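PDB 3DH0: SAM dependent methyltransferase from Aquifex aeolicus, which binds S-adenosylmethionine and probably transfers its methyl group to an acceptor substrate. Local coordinates for residues Y51-S56 with L85-V90; K64-D69 with E91-E96. One frame throughout, in Å; residues are numbered along the deposited sequence.

Contacts 1 and 2 are adjoining parts of one Rossmann-like methyltransferase core, their centres about 12 Å apart. Contact 1 sets the start of helix 52-59 against the turn that leads into strand 90-94; contact 2 is the pairing of that strand with strand 64-69. They meet at V65: its N lies 2.9 Å from N89 O, a probable hydrogen bond, and its CG1 packs 3.7 Å from L52 CD2. Both reach the S-adenosylmethionine pocket, contact 1 through Y51, just before the helix, and contact 2 through D69 and S95 at the C-terminal ends of the strands. The side chain of L52 lies about 9 Å from that of D69.

Contact 1: Y51-S56 with L85-V90; sequences YLPYLS and LGLKNV. With SAM (S-adenosylmethionine), chain C.
S56 and N89 bring the two backbones closest, CA to CA 6.5 Å, where the first turn of helix 52-59 faces the connection from helix 72-85 to strand 90-94 in a Rossmann-like methyltransferase core. L55 N and S56 N bond back to the O atoms of Y51 and L52, starting the helix. Across from it, G86 leaves helix 72-85 with positive phi (82°), and a type I turn from L87 to V90 swings the chain into the strand. L87 is the central knob. With CG anti to its carbonyl carbon (chi1 -57°), its two methyls straddle the helix surface: CD1 lies 3.9 Å from P53 CA, and CD2 reaches S56 OG at 3.5 Å. V90 CG2 lies beside the same serine oxygen. Deeper in, L52 CD2 approaches V90 CG1 obliquely at 4.2 Å, and the same methyl also packs on V65 and A67 of strand 64-69. Y51, on the opposite flank from this packing, belongs to the S-adenosylmethionine pocket and meets the F24 ring. Nearer solvent, L85 CD1 comes up to the CG corner of the proline ring, 3.5 Å from P53 CG.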
loop_
_atom_site.group_PDB
_atom_site.type_symbol
_atom_site.label_atom_id
_atom_site.label_comp_id
_atom_site.label_asym_id
_atom_site.label_seq_id
_atom_site.Cartn_x
_atom_site.Cartn_y
_atom_site.Cartn_z
ATOM N N TYR A 51 1.842 -8.564 2.494
ATOM C CA TYR A 51 1.097 -8.018 3.623
ATOM C C TYR A 51 -0.397 -8.361 3.636
ATOM O O TYR A 51 -1.106 -7.993 4.559
ATOM C CB TYR A 51 1.268 -6.503 3.670
ATOM C CG TYR A 51 2.677 -6.071 3.965
ATOM C CD1 TYR A 51 3.256 -6.322 5.204
ATOM C CD2 TYR A 51 3.446 -5.433 3.003
ATOM C CE1 TYR A 51 4.566 -5.952 5.472
ATOM C CE2 TYR A 51 4.766 -5.059 3.270
ATOM C CZ TYR A 51 5.310 -5.325 4.502
ATOM O OH TYR A 51 6.598 -4.981 4.778
ATOM N N LEU A 52 -0.871 -9.078 2.627
ATOM C CA LEU A 52 -2.284 -9.433 2.548
ATOM C C LEU A 52 -2.816 -10.251 3.727
ATOM O O LEU A 52 -3.932 -10.024 4.198
ATOM C CB LEU A 52 -2.581 -10.147 1.217
ATOM C CG LEU A 52 -2.694 -9.240 -0.029
ATOM C CD1 LEU A 52 -3.050 -10.064 -1.269
ATOM C CD2 LEU A 52 -3.748 -8.172 0.209
ATOM N N PRO A 53 -2.039 -11.227 4.210
ATOM C CA PRO A 53 -2.539 -12.008 5.347
ATOM C C PRO A 53 -2.838 -11.106 6.546
ATOM O O PRO A 53 -3.695 -11.404 7.375
ATOM C CB PRO A 53 -1.385 -12.965 5.629
ATOM C CG PRO A 53 -0.849 -13.224 4.260
ATOM C CD PRO A 53 -0.827 -11.846 3.641
ATOM N N TYR A 54 -2.119 -9.994 6.614
ATOM C CA TYR A 54 -2.255 -9.039 7.697
ATOM C C TYR A 54 -3.502 -8.212 7.576
ATOM O O TYR A 54 -4.353 -8.239 8.444
ATOM C CB TYR A 54 -1.019 -8.153 7.728
ATOM C CG TYR A 54 0.216 -8.961 8.001
ATOM C CD1 TYR A 54 0.483 -9.430 9.284
ATOM C CD2 TYR A 54 1.060 -9.361 6.958
ATOM C CE1 TYR A 54 1.540 -10.279 9.533
ATOM C CE2 TYR A 54 2.131 -10.224 7.202
ATOM C CZ TYR A 54 2.356 -10.679 8.502
ATOM O OH TYR A 54 3.373 -11.563 8.769
ATOM N N LEU A 55 -3.591 -7.467 6.487
ATOM C CA LEU A 55 -4.755 -6.643 6.201
ATOM C C LEU A 55 -6.024 -7.491 6.327
ATOM O O LEU A 55 -7.026 -7.067 6.894
ATOM C CB LEU A 55 -4.639 -6.103 4.780
ATOM C CG LEU A 55 -3.416 -5.230 4.503
ATOM C CD1 LEU A 55 -3.257 -5.032 3.003
ATOM C CD2 LEU A 55 -3.561 -3.896 5.231
ATOM N N SER A 56 -5.962 -8.696 5.784
ATOM C CA SER A 56 -7.084 -9.611 5.830
ATOM C C SER A 56 -7.517 -9.851 7.275
ATOM O O SER A 56 -8.693 -9.702 7.630
ATOM C CB SER A 56 -6.682 -10.935 5.176
ATOM O OG SER A 56 -7.771 -11.822 5.082
ATOM N N LEU A 85 -3.673 -19.673 1.229
ATOM C CA LEU A 85 -3.776 -19.370 2.652
ATOM C C LEU A 85 -5.192 -19.388 3.200
ATOM O O LEU A 85 -5.381 -19.436 4.412
ATOM C CB LEU A 85 -3.133 -18.016 2.952
ATOM C CG LEU A 85 -1.652 -17.841 2.574
ATOM C CD1 LEU A 85 -1.156 -16.485 3.041
ATOM C CD2 LEU A 85 -0.816 -18.950 3.185
ATOM N N GLY A 86 -6.182 -19.351 2.316
ATOM C CA GLY A 86 -7.558 -19.368 2.762
ATOM C C GLY A 86 -8.092 -18.020 3.207
ATOM O O GLY A 86 -8.933 -17.958 4.109
ATOM N N LEU A 87 -7.615 -16.944 2.585
ATOM C CA LEU A 87 -8.073 -15.595 2.911
ATOM C C LEU A 87 -9.371 -15.308 2.145
ATOM O O LEU A 87 -9.351 -14.912 0.982
ATOM C CB LEU A 87 -6.991 -14.581 2.527
ATOM C CG LEU A 87 -5.605 -14.790 3.166
ATOM C CD1 LEU A 87 -4.615 -13.794 2.596
ATOM C CD2 LEU A 87 -5.690 -14.642 4.689
ATOM N N LYS A 88 -10.503 -15.497 2.813
ATOM C CA LYS A 88 -11.812 -15.306 2.197
ATOM C C LYS A 88 -12.300 -13.880 1.932
ATOM O O LYS A 88 -13.136 -13.677 1.065
ATOM C CB LYS A 88 -12.861 -16.057 3.016
ATOM C CG LYS A 88 -12.533 -17.532 3.203
ATOM C CD LYS A 88 -12.802 -18.394 1.959
ATOM C CE LYS A 88 -14.283 -18.736 1.814
ATOM N NZ LYS A 88 -14.507 -19.965 0.992
ATOM N N ASN A 89 -11.789 -12.894 2.654
ATOM C CA ASN A 89 -12.244 -11.525 2.453
ATOM C C ASN A 89 -11.381 -10.702 1.511
ATOM O O ASN A 89 -11.488 -9.473 1.476
ATOM C CB ASN A 89 -12.328 -10.805 3.794
ATOM C CG ASN A 89 -10.982 -10.692 4.487
ATOM O OD1 ASN A 89 -10.871 -10.061 5.536
ATOM N ND2 ASN A 89 -9.953 -11.304 3.910
ATOM N N VAL A 90 -10.521 -11.360 0.743
ATOM C CA VAL A 90 -9.663 -10.619 -0.158
ATOM C C VAL A 90 -10.025 -10.781 -1.612
ATOM O O VAL A 90 -10.236 -11.887 -2.100
ATOM C CB VAL A 90 -8.190 -11.004 0.003
ATOM C CG1 VAL A 90 -7.319 -10.069 -0.839
ATOM C CG2 VAL A 90 -7.802 -10.933 1.458
HETATM N N SAM C . 3.865 -3.886 -1.476
HETATM C CA SAM C . 4.415 -5.220 -1.867
HETATM C C SAM C . 4.873 -5.983 -0.645
HETATM O O SAM C . 4.756 -5.451 0.460
HETATM O OXT SAM C . 5.353 -7.142 -0.868
HETATM C CB SAM C . 5.589 -5.033 -2.823
HETATM C CG SAM C . 5.231 -4.022 -3.835
HETATM S SD SAM C . 6.413 -3.553 -5.129
HETATM C CE SAM C . 7.654 -2.639 -4.213
HETATM C "C5'" SAM C . 5.484 -2.366 -5.980
HETATM C "C4'" SAM C . 4.369 -2.903 -6.853
HETATM O "O4'" SAM C . 3.728 -1.741 -7.366
HETATM C "C3'" SAM C . 4.878 -3.593 -8.134
HETATM O "O3'" SAM C . 4.528 -4.997 -7.966
HETATM C "C2'" SAM C . 4.060 -3.022 -9.276
HETATM O "O2'" SAM C . 3.524 -3.899 -10.244
HETATM C "C1'" SAM C . 3.059 -2.109 -8.500
HETATM N N9 SAM C . 2.654 -0.871 -9.136
HETATM C C8 SAM C . 3.401 0.088 -9.791
HETATM N N7 SAM C . 2.692 1.084 -10.220
HETATM C C5 SAM C . 1.390 0.774 -9.831
HETATM C C6 SAM C . 0.147 1.454 -9.987
HETATM N N6 SAM C . 0.059 2.642 -10.624
HETATM N N1 SAM C . -0.997 0.864 -9.466
HETATM C C2 SAM C . -0.863 -0.328 -8.836
HETATM N N3 SAM C . 0.251 -1.040 -8.638
HETATM C C4 SAM C . 1.351 -0.429 -9.160
#

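Contact 2: K64-D69 with E91-E96; sequences KVYAID and EVLKSE. With SAM (S-adenosylmethionine), chain C.
Y66 and E91, A67 and V92 pair in parallel register, the strands 64-69 and 91-94 running 26° apart with axes 4.6 Å apart at closest. The ladder zigzags from E91 N to V65 O, A67 N to E91 O (2.9 Å) and L93 N to A67 O, and S95 N continues the run to D69 O at 3.0 Å. On the face carrying Y66, I68 and L93, the leucine is the main bump. Its CD1 lies alongside the tyrosine ring, 4.1 Å from Y66 CD1, while its CB meets I68 CG2 on the other flank. E91 sets its CB against the ring, at 3.9 Å from Y66 CD1, before its chain bends away. Further along, the step between L93 and S95 is filled by I68, whose CB touches S95 CB at 3.7 Å. On the face carrying A67 and V92 the alanine offers a single methyl near V92 CG2, and V92 fits against V75, W79 and V82 of helix 72-85. D69 ends the row. With CG swung opposite its backbone N (chi1 -158°), its carboxylate takes the two ribose hydroxyls, OD1 from SAM O2' at 2.5 Å and OD2 from SAM O3' at 3.2 Å; backbone N atoms of Q71 and G47 also bond to OD1 and OD2, respectively, fixing its rotation. A beta-alpha-beta unit with an acidic residue at the C-terminal end of the second core strand, bonded to both ribose hydroxyls, is a hallmark of Rossmann-like, class I S-adenosylmethionine-dependent methyltransferases.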
loop_
_atom_site.group_PDB
_atom_site.type_symbol
_atom_site.label_atom_id
_atom_site.label_comp_id
_atom_site.label_asym_id
_atom_site.label_seq_id
_atom_site.Cartn_x
_atom_site.Cartn_y
_atom_site.Cartn_z
ATOM N N LYS A 64 -13.120 -6.030 4.087
ATOM C CA LYS A 64 -12.747 -6.490 2.768
ATOM C C LYS A 64 -11.406 -5.912 2.354
ATOM O O LYS A 64 -11.039 -4.814 2.754
ATOM C CB LYS A 64 -13.820 -6.086 1.761
ATOM C CG LYS A 64 -13.898 -7.000 0.556
ATOM C CD LYS A 64 -14.884 -6.452 -0.457
ATOM C CE LYS A 64 -16.262 -6.235 0.142
ATOM N NZ LYS A 64 -17.178 -5.651 -0.862
ATOM N N VAL A 65 -10.670 -6.662 1.552
ATOM C CA VAL A 65 -9.375 -6.200 1.094
ATOM C C VAL A 65 -9.269 -6.250 -0.424
ATOM O O VAL A 65 -9.325 -7.317 -1.022
ATOM C CB VAL A 65 -8.229 -7.063 1.685
ATOM C CG1 VAL A 65 -6.892 -6.554 1.182
ATOM C CG2 VAL A 65 -8.265 -7.035 3.200
ATOM N N TYR A 66 -9.135 -5.092 -1.050
ATOM C CA TYR A 66 -8.970 -5.046 -2.493
ATOM C C TYR A 66 -7.485 -4.917 -2.749
ATOM O O TYR A 66 -6.876 -3.921 -2.384
ATOM C CB TYR A 66 -9.693 -3.843 -3.104
ATOM C CG TYR A 66 -11.193 -3.960 -3.093
ATOM C CD1 TYR A 66 -11.842 -4.875 -3.917
ATOM C CD2 TYR A 66 -11.961 -3.178 -2.232
ATOM C CE1 TYR A 66 -13.207 -5.013 -3.879
ATOM C CE2 TYR A 66 -13.327 -3.314 -2.186
ATOM C CZ TYR A 66 -13.942 -4.233 -3.010
ATOM O OH TYR A 66 -15.294 -4.391 -2.955
ATOM N N ALA A 67 -6.909 -5.933 -3.372
ATOM C CA ALA A 67 -5.491 -5.941 -3.674
ATOM C C ALA A 67 -5.268 -5.724 -5.165
ATOM O O ALA A 67 -5.443 -6.638 -5.953
ATOM C CB ALA A 67 -4.882 -7.270 -3.244
ATOM N N ILE A 68 -4.880 -4.517 -5.553
ATOM C CA ILE A 68 -4.641 -4.225 -6.957
ATOM C C ILE A 68 -3.169 -4.261 -7.329
ATOM O O ILE A 68 -2.304 -4.376 -6.483
ATOM C CB ILE A 68 -5.189 -2.847 -7.344
ATOM C CG1 ILE A 68 -4.606 -1.786 -6.406
ATOM C CG2 ILE A 68 -6.715 -2.860 -7.313
ATOM C CD1 ILE A 68 -4.947 -0.349 -6.776
ATOM N N ASP A 69 -2.900 -4.174 -8.619
ATOM C CA ASP A 69 -1.546 -4.181 -9.128
ATOM C C ASP A 69 -1.607 -4.119 -10.640
ATOM O O ASP A 69 -2.336 -4.881 -11.266
ATOM C CB ASP A 69 -0.812 -5.442 -8.690
ATOM C CG ASP A 69 0.695 -5.267 -8.712
ATOM O OD1 ASP A 69 1.230 -4.873 -9.765
ATOM O OD2 ASP A 69 1.345 -5.515 -7.680
ATOM N N GLU A 91 -10.078 -9.648 -2.296
ATOM C CA GLU A 91 -10.407 -9.606 -3.705
ATOM C C GLU A 91 -9.195 -9.029 -4.467
ATOM O O GLU A 91 -8.854 -7.860 -4.325
ATOM C CB GLU A 91 -11.660 -8.738 -3.878
ATOM C CG GLU A 91 -12.488 -9.028 -5.099
ATOM C CD GLU A 91 -13.108 -10.412 -5.097
ATOM O OE1 GLU A 91 -13.971 -10.702 -4.252
ATOM O OE2 GLU A 91 -12.734 -11.221 -5.956
ATOM N N VAL A 92 -8.534 -9.873 -5.254
ATOM C CA VAL A 92 -7.361 -9.461 -6.032
ATOM C C VAL A 92 -7.749 -8.985 -7.429
ATOM O O VAL A 92 -8.358 -9.724 -8.189
ATOM C CB VAL A 92 -6.356 -10.620 -6.176
ATOM C CG1 VAL A 92 -5.121 -10.143 -6.919
ATOM C CG2 VAL A 92 -5.990 -11.159 -4.802
ATOM N N LEU A 93 -7.377 -7.755 -7.766
ATOM C CA LEU A 93 -7.737 -7.186 -9.060
ATOM C C LEU A 93 -6.589 -6.637 -9.921
ATOM O O LEU A 93 -5.566 -6.165 -9.419
ATOM C CB LEU A 93 -8.771 -6.069 -8.850
ATOM C CG LEU A 93 -10.044 -6.353 -8.036
ATOM C CD1 LEU A 93 -10.870 -5.085 -7.905
ATOM C CD2 LEU A 93 -10.858 -7.437 -8.700
ATOM N N LYS A 94 -6.800 -6.699 -11.236
ATOM C CA LYS A 94 -5.856 -6.201 -12.230
ATOM C C LYS A 94 -6.079 -4.699 -12.416
ATOM O O LYS A 94 -7.123 -4.268 -12.902
ATOM C CB LYS A 94 -6.068 -6.937 -13.548
ATOM C CG LYS A 94 -5.276 -6.384 -14.708
ATOM C CD LYS A 94 -3.799 -6.534 -14.495
ATOM C CE LYS A 94 -3.026 -5.877 -15.623
ATOM N NZ LYS A 94 -3.230 -4.391 -15.692
ATOM N N SER A 95 -5.089 -3.908 -12.023
ATOM C CA SER A 95 -5.163 -2.453 -12.109
ATOM C C SER A 95 -4.462 -1.863 -13.331
ATOM O O SER A 95 -3.650 -2.513 -13.992
ATOM C CB SER A 95 -4.572 -1.847 -10.827
ATOM O OG SER A 95 -4.177 -0.494 -10.986
ATOM N N GLU A 96 -4.801 -0.614 -13.617
ATOM C CA GLU A 96 -4.226 0.125 -14.729
ATOM C C GLU A 96 -3.526 1.297 -14.064
ATOM O O GLU A 96 -3.928 1.727 -12.996
ATOM C CB GLU A 96 -5.334 0.621 -15.656
ATOM C CG GLU A 96 -5.018 0.519 -17.130
ATOM C CD GLU A 96 -4.809 -0.910 -17.593
ATOM O OE1 GLU A 96 -5.512 -1.817 -17.101
ATOM O OE2 GLU A 96 -3.946 -1.127 -18.466
HETATM N N SAM C . 3.865 -3.886 -1.476
HETATM C CA SAM C . 4.415 -5.220 -1.867
HETATM C C SAM C . 4.873 -5.983 -0.645
HETATM O O SAM C . 4.756 -5.451 0.460
HETATM O OXT SAM C . 5.353 -7.142 -0.868
HETATM C CB SAM C . 5.589 -5.033 -2.823
HETATM C CG SAM C . 5.231 -4.022 -3.835
HETATM S SD SAM C . 6.413 -3.553 -5.129
HETATM C CE SAM C . 7.654 -2.639 -4.213
HETATM C "C5'" SAM C . 5.484 -2.366 -5.980
HETATM C "C4'" SAM C . 4.369 -2.903 -6.853
HETATM O "O4'" SAM C . 3.728 -1.741 -7.366
HETATM C "C3'" SAM C . 4.878 -3.593 -8.134
HETATM O "O3'" SAM C . 4.528 -4.997 -7.966
HETATM C "C2'" SAM C . 4.060 -3.022 -9.276
HETATM O "O2'" SAM C . 3.524 -3.899 -10.244
HETATM C "C1'" SAM C . 3.059 -2.109 -8.500
HETATM N N9 SAM C . 2.654 -0.871 -9.136
HETATM C C8 SAM C . 3.401 0.088 -9.791
HETATM N N7 SAM C . 2.692 1.084 -10.220
HETATM C C5 SAM C . 1.390 0.774 -9.831
HETATM C C6 SAM C . 0.147 1.454 -9.987
HETATM N N6 SAM C . 0.059 2.642 -10.624
HETATM N N1 SAM C . -0.997 0.864 -9.466
HETATM C C2 SAM C . -0.863 -0.328 -8.836
HETATM N N3 SAM C . 0.251 -1.040 -8.638
HETATM C C4 SAM C . 1.351 -0.429 -9.160
#